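Local coordinates for protein glucokinase (Leishmania braziliensis MHOM/BR/75/M2904, PDB 6EDI) that probably catalyses the ATP-dependent phosphorylation of D-glucose as a dimeric glucokinase of the actin-like ATPase superfamily, at residues L333-T338 / K383-T388; T185-L190 / K194-T199. One frame throughout, in Å; residues are numbered along the deposited sequence.

In the fold
Interaction 1 is a buried contact and interaction 2 a surface one, their centres about 16 Å apart on the same side of the chain's centre. In 333-338 / 383-388 the long helix 317-341 meets the connection between helix 377-382 and strand 389-393, through methyl groups and without a hydrogen bond across. In 185-190 / 194-199 two neighbouring pieces of the connection from strand 178-182 to strand 205-210 are joined by a tryptophan that uses both its N-H and its ring face. The two contacts touch: S386 O lies 2.9 Å from T185 N, a probable hydrogen bond, beside the adjacent sheet strands 178-182 and 389-393.

Interaction 1 of 2, residues L333-T338 / K383-T388; sequences LTAETT and KFLSRT
T338 packs on L385 where helix 317-341 passes the connection 383-388, and their CA atoms, 5.9 Å apart, are the nearest pair of the two backbones. The T338 side chain leaves the helix toward the connection. Set anti to the backbone N (chi1 -62°), T338 CG2 enters between two residues, 3.7 Å from L385 CA and 3.4 Å from T388 OG1. The same torsion sends T338 OG1 back along its own helix, where it donates to T334 O at 2.6 Å. T334 O also accepts from T338 N at 2.8 Å, from the opposite face of its plane, so two bonds from one residue grip this oxygen, and the OG1 bond helps to hold the threonine's rotation.

L385 lays its CD2 methyl against A335, one turn before T338 on the helix, 3.6 Å from A335 CB and 3.4 Å from A335 O. T388 also points toward the helix, and its side chain slides past that of T338 in the opposite direction. T388 OG1 is hydrogen-bonded to P343 O, in the loop beyond the helix, and meets T338 with no hydrogen bond between them. F390 of strand 389-393 also touches T338, and M378 of helix 377-382 touches L385. This is apolar packing of a helix against a helix-to-strand connection that leads into the mixed sheet of the actin-like ATPase fold.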
# COMPACT_ATOMS: atom_id res chain seq x y z
N LEU A 333 1.59 13.48 8.71
CA LEU A 333 1.61 12.06 8.37
C LEU A 333 0.87 11.85 7.07
O LEU A 333 1.36 11.14 6.18
CB LEU A 333 0.97 11.20 9.47
CG LEU A 333 0.58 9.77 9.07
CD1 LEU A 333 1.79 8.88 8.78
CD2 LEU A 333 -0.28 9.13 10.15
N THR A 334 -0.31 12.46 6.94
CA THR A 334 -1.07 12.32 5.69
C THR A 334 -0.36 12.93 4.48
O THR A 334 -0.64 12.56 3.35
CB THR A 334 -2.48 12.91 5.76
OG1 THR A 334 -2.41 14.34 5.90
CG2 THR A 334 -3.26 12.31 6.93
N ALA A 335 0.54 13.89 4.69
CA ALA A 335 1.28 14.39 3.53
C ALA A 335 2.13 13.26 2.96
O ALA A 335 2.22 13.08 1.73
CB ALA A 335 2.15 15.59 3.93
N GLU A 336 2.75 12.50 3.86
CA GLU A 336 3.51 11.32 3.44
C GLU A 336 2.64 10.23 2.80
O GLU A 336 3.02 9.65 1.78
CB GLU A 336 4.31 10.73 4.61
CG GLU A 336 5.37 11.66 5.22
CD GLU A 336 6.22 12.42 4.20
OE1 GLU A 336 6.51 11.90 3.09
OE2 GLU A 336 6.62 13.56 4.52
N THR A 337 1.49 9.93 3.38
CA THR A 337 0.65 8.85 2.84
C THR A 337 0.03 9.27 1.51
O THR A 337 -0.11 8.45 0.59
CB THR A 337 -0.43 8.37 3.84
OG1 THR A 337 -1.35 9.43 4.13
CG2 THR A 337 0.24 7.91 5.14
N THR A 338 -0.30 10.55 1.40
CA THR A 338 -0.91 11.11 0.20
C THR A 338 0.11 11.05 -0.94
O THR A 338 -0.23 10.67 -2.07
CB THR A 338 -1.37 12.55 0.42
OG1 THR A 338 -2.38 12.57 1.44
CG2 THR A 338 -1.92 13.16 -0.86
N LYS A 383 2.68 19.85 -6.94
CA LYS A 383 1.24 19.85 -6.63
C LYS A 383 0.61 18.45 -6.61
O LYS A 383 -0.54 18.28 -7.04
CB LYS A 383 0.44 20.74 -7.60
CG LYS A 383 0.32 22.22 -7.23
CD LYS A 383 1.65 22.89 -7.08
CE LYS A 383 1.53 24.19 -6.29
NZ LYS A 383 2.49 24.26 -5.12
N PHE A 384 1.35 17.45 -6.13
CA PHE A 384 0.83 16.08 -6.07
C PHE A 384 -0.25 15.92 -5.01
O PHE A 384 -1.26 15.26 -5.23
CB PHE A 384 1.96 15.09 -5.74
CG PHE A 384 2.77 14.66 -6.94
CD1 PHE A 384 2.18 13.91 -7.96
CD2 PHE A 384 4.12 14.94 -7.02
CE1 PHE A 384 2.94 13.49 -9.06
CE2 PHE A 384 4.88 14.52 -8.11
CZ PHE A 384 4.29 13.79 -9.12
N LEU A 385 -0.01 16.51 -3.84
CA LEU A 385 -0.84 16.26 -2.66
C LEU A 385 -2.20 16.97 -2.75
O LEU A 385 -3.21 16.46 -2.25
CB LEU A 385 -0.09 16.63 -1.38
CG LEU A 385 1.15 15.79 -1.00
CD1 LEU A 385 2.34 15.98 -1.94
CD2 LEU A 385 1.59 16.11 0.40
N SER A 386 -2.23 18.13 -3.41
CA SER A 386 -3.46 18.90 -3.53
C SER A 386 -4.47 18.25 -4.48
O SER A 386 -5.60 18.73 -4.61
CB SER A 386 -3.15 20.32 -4.00
OG SER A 386 -2.41 20.29 -5.21
N ARG A 387 -4.08 17.16 -5.13
CA ARG A 387 -5.00 16.41 -5.98
C ARG A 387 -6.06 15.70 -5.15
O ARG A 387 -7.13 15.36 -5.66
CB ARG A 387 -4.25 15.38 -6.82
CG ARG A 387 -3.20 15.98 -7.74
CD ARG A 387 -2.47 14.87 -8.48
NE ARG A 387 -1.47 15.37 -9.42
CZ ARG A 387 -0.78 14.59 -10.25
NH1 ARG A 387 -1.01 13.29 -10.26
NH2 ARG A 387 0.12 15.12 -11.08
N THR A 388 -5.75 15.47 -3.88
CA THR A 388 -6.54 14.61 -3.00
C THR A 388 -7.64 15.35 -2.23
O THR A 388 -7.39 16.38 -1.60
CB THR A 388 -5.62 13.84 -2.02
OG1 THR A 388 -4.70 13.03 -2.77
CG2 THR A 388 -6.43 12.95 -1.08

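Interaction 2 of 2, residues T185-L190 / K194-T199; sequences TQWDAL and KPAGST
W187, in a short, weakly bonded helical turn, faces a non-regular segment that makes a type II beta turn from P195 to S198, with W187 and A196 nearest at 7.0 Å between CA atoms. The indole extends toward this segment, its CG anti to the backbone N (chi1 177°). W187 NE1 donates to K194 O at 2.8 Å, with an N-H...O angle of 151° and the oxygen 16° out of the ring plane. A196 covers one face: its CA stands 3.5 Å above the W187 ring plane, toward the rim, while its CB makes a CH-pi contact with the five-membered ring, 4.1 Å from the centroid and nearly on the normal. At the far end of the indole, T199 CG2 lies in the ring plane at the edge, 3.8 Å from W187 CH2, and T199 O approaches W187 CH2 obliquely at 3.4 Å. T199 OG1 is held by G201 N and S169 OG. L344, from a neighbouring loop, also packs on W187. The buried polar atom of the tryptophan is satisfied by a main-chain carbonyl, and that bond together with the alanine over the face should restrict how the ring can turn.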
# COMPACT_ATOMS: atom_id res chain seq x y z
N THR A 185 -7.83 18.83 -6.42
CA THR A 185 -7.86 19.29 -7.81
C THR A 185 -8.26 18.20 -8.80
O THR A 185 -8.67 18.50 -9.92
CB THR A 185 -6.48 19.78 -8.24
OG1 THR A 185 -5.51 18.77 -7.93
CG2 THR A 185 -6.10 21.05 -7.51
N GLN A 186 -8.12 16.95 -8.39
CA GLN A 186 -8.35 15.82 -9.29
C GLN A 186 -9.73 15.20 -9.12
O GLN A 186 -10.06 14.22 -9.80
CB GLN A 186 -7.29 14.74 -9.01
CG GLN A 186 -7.08 13.75 -10.15
CD GLN A 186 -6.04 12.68 -9.83
OE1 GLN A 186 -5.83 12.33 -8.67
NE2 GLN A 186 -5.40 12.15 -10.86
N TRP A 187 -10.53 15.75 -8.21
CA TRP A 187 -11.85 15.17 -7.93
C TRP A 187 -12.76 15.17 -9.16
O TRP A 187 -13.25 14.11 -9.56
CB TRP A 187 -12.57 15.85 -6.74
CG TRP A 187 -13.94 15.23 -6.59
CD1 TRP A 187 -15.14 15.74 -7.01
CD2 TRP A 187 -14.21 13.94 -6.05
NE1 TRP A 187 -16.15 14.83 -6.75
CE2 TRP A 187 -15.60 13.72 -6.16
CE3 TRP A 187 -13.42 12.94 -5.47
CZ2 TRP A 187 -16.21 12.54 -5.70
CZ3 TRP A 187 -14.02 11.77 -5.03
CH2 TRP A 187 -15.40 11.58 -5.14
N ASP A 188 -12.96 16.34 -9.76
CA ASP A 188 -13.89 16.49 -10.89
C ASP A 188 -13.53 15.59 -12.07
O ASP A 188 -14.40 15.03 -12.72
CB ASP A 188 -13.96 17.95 -11.36
CG ASP A 188 -14.59 18.87 -10.33
OD1 ASP A 188 -15.33 18.38 -9.46
OD2 ASP A 188 -14.35 20.09 -10.41
N ALA A 189 -12.23 15.45 -12.33
CA ALA A 189 -11.79 14.66 -13.46
C ALA A 189 -12.10 13.18 -13.26
O ALA A 189 -12.24 12.43 -14.23
CB ALA A 189 -10.31 14.88 -13.71
N LEU A 190 -12.22 12.76 -12.01
CA LEU A 190 -12.42 11.34 -11.71
C LEU A 190 -13.76 11.01 -11.08
O LEU A 190 -14.03 9.85 -10.81
CB LEU A 190 -11.30 10.83 -10.78
CG LEU A 190 -10.15 10.11 -11.49
CD1 LEU A 190 -9.38 11.07 -12.37
CD2 LEU A 190 -9.24 9.43 -10.49
N LYS A 194 -20.17 13.17 -9.91
CA LYS A 194 -20.65 13.16 -8.52
C LYS A 194 -19.92 14.18 -7.64
O LYS A 194 -18.73 14.43 -7.82
CB LYS A 194 -20.52 11.76 -7.92
CG LYS A 194 -21.30 10.71 -8.66
CD LYS A 194 -21.35 9.40 -7.91
CE LYS A 194 -22.10 8.37 -8.74
NZ LYS A 194 -21.67 8.49 -10.16
N PRO A 195 -20.65 14.77 -6.67
CA PRO A 195 -20.10 15.81 -5.79
C PRO A 195 -19.08 15.26 -4.80
O PRO A 195 -19.22 14.11 -4.37
CB PRO A 195 -21.33 16.31 -5.01
CG PRO A 195 -22.52 15.78 -5.76
CD PRO A 195 -22.07 14.51 -6.39
N ALA A 196 -18.07 16.05 -4.44
CA ALA A 196 -17.11 15.65 -3.41
C ALA A 196 -17.85 15.29 -2.13
O ALA A 196 -18.75 16.00 -1.73
CB ALA A 196 -16.11 16.77 -3.15
N GLY A 197 -17.48 14.18 -1.50
CA GLY A 197 -18.07 13.80 -0.22
C GLY A 197 -19.32 12.96 -0.39
O GLY A 197 -19.85 12.45 0.58
N SER A 198 -19.78 12.81 -1.63
CA SER A 198 -20.99 12.02 -1.90
C SER A 198 -20.63 10.55 -2.01
O SER A 198 -21.49 9.69 -1.89
CB SER A 198 -21.65 12.50 -3.18
OG SER A 198 -21.99 13.86 -3.05
N THR A 199 -19.36 10.29 -2.26
CA THR A 199 -18.86 8.95 -2.53
C THR A 199 -17.36 9.04 -2.35
O THR A 199 -16.81 10.14 -2.38
CB THR A 199 -19.18 8.54 -3.98
OG1 THR A 199 -18.55 7.29 -4.29
CG2 THR A 199 -18.70 9.61 -4.95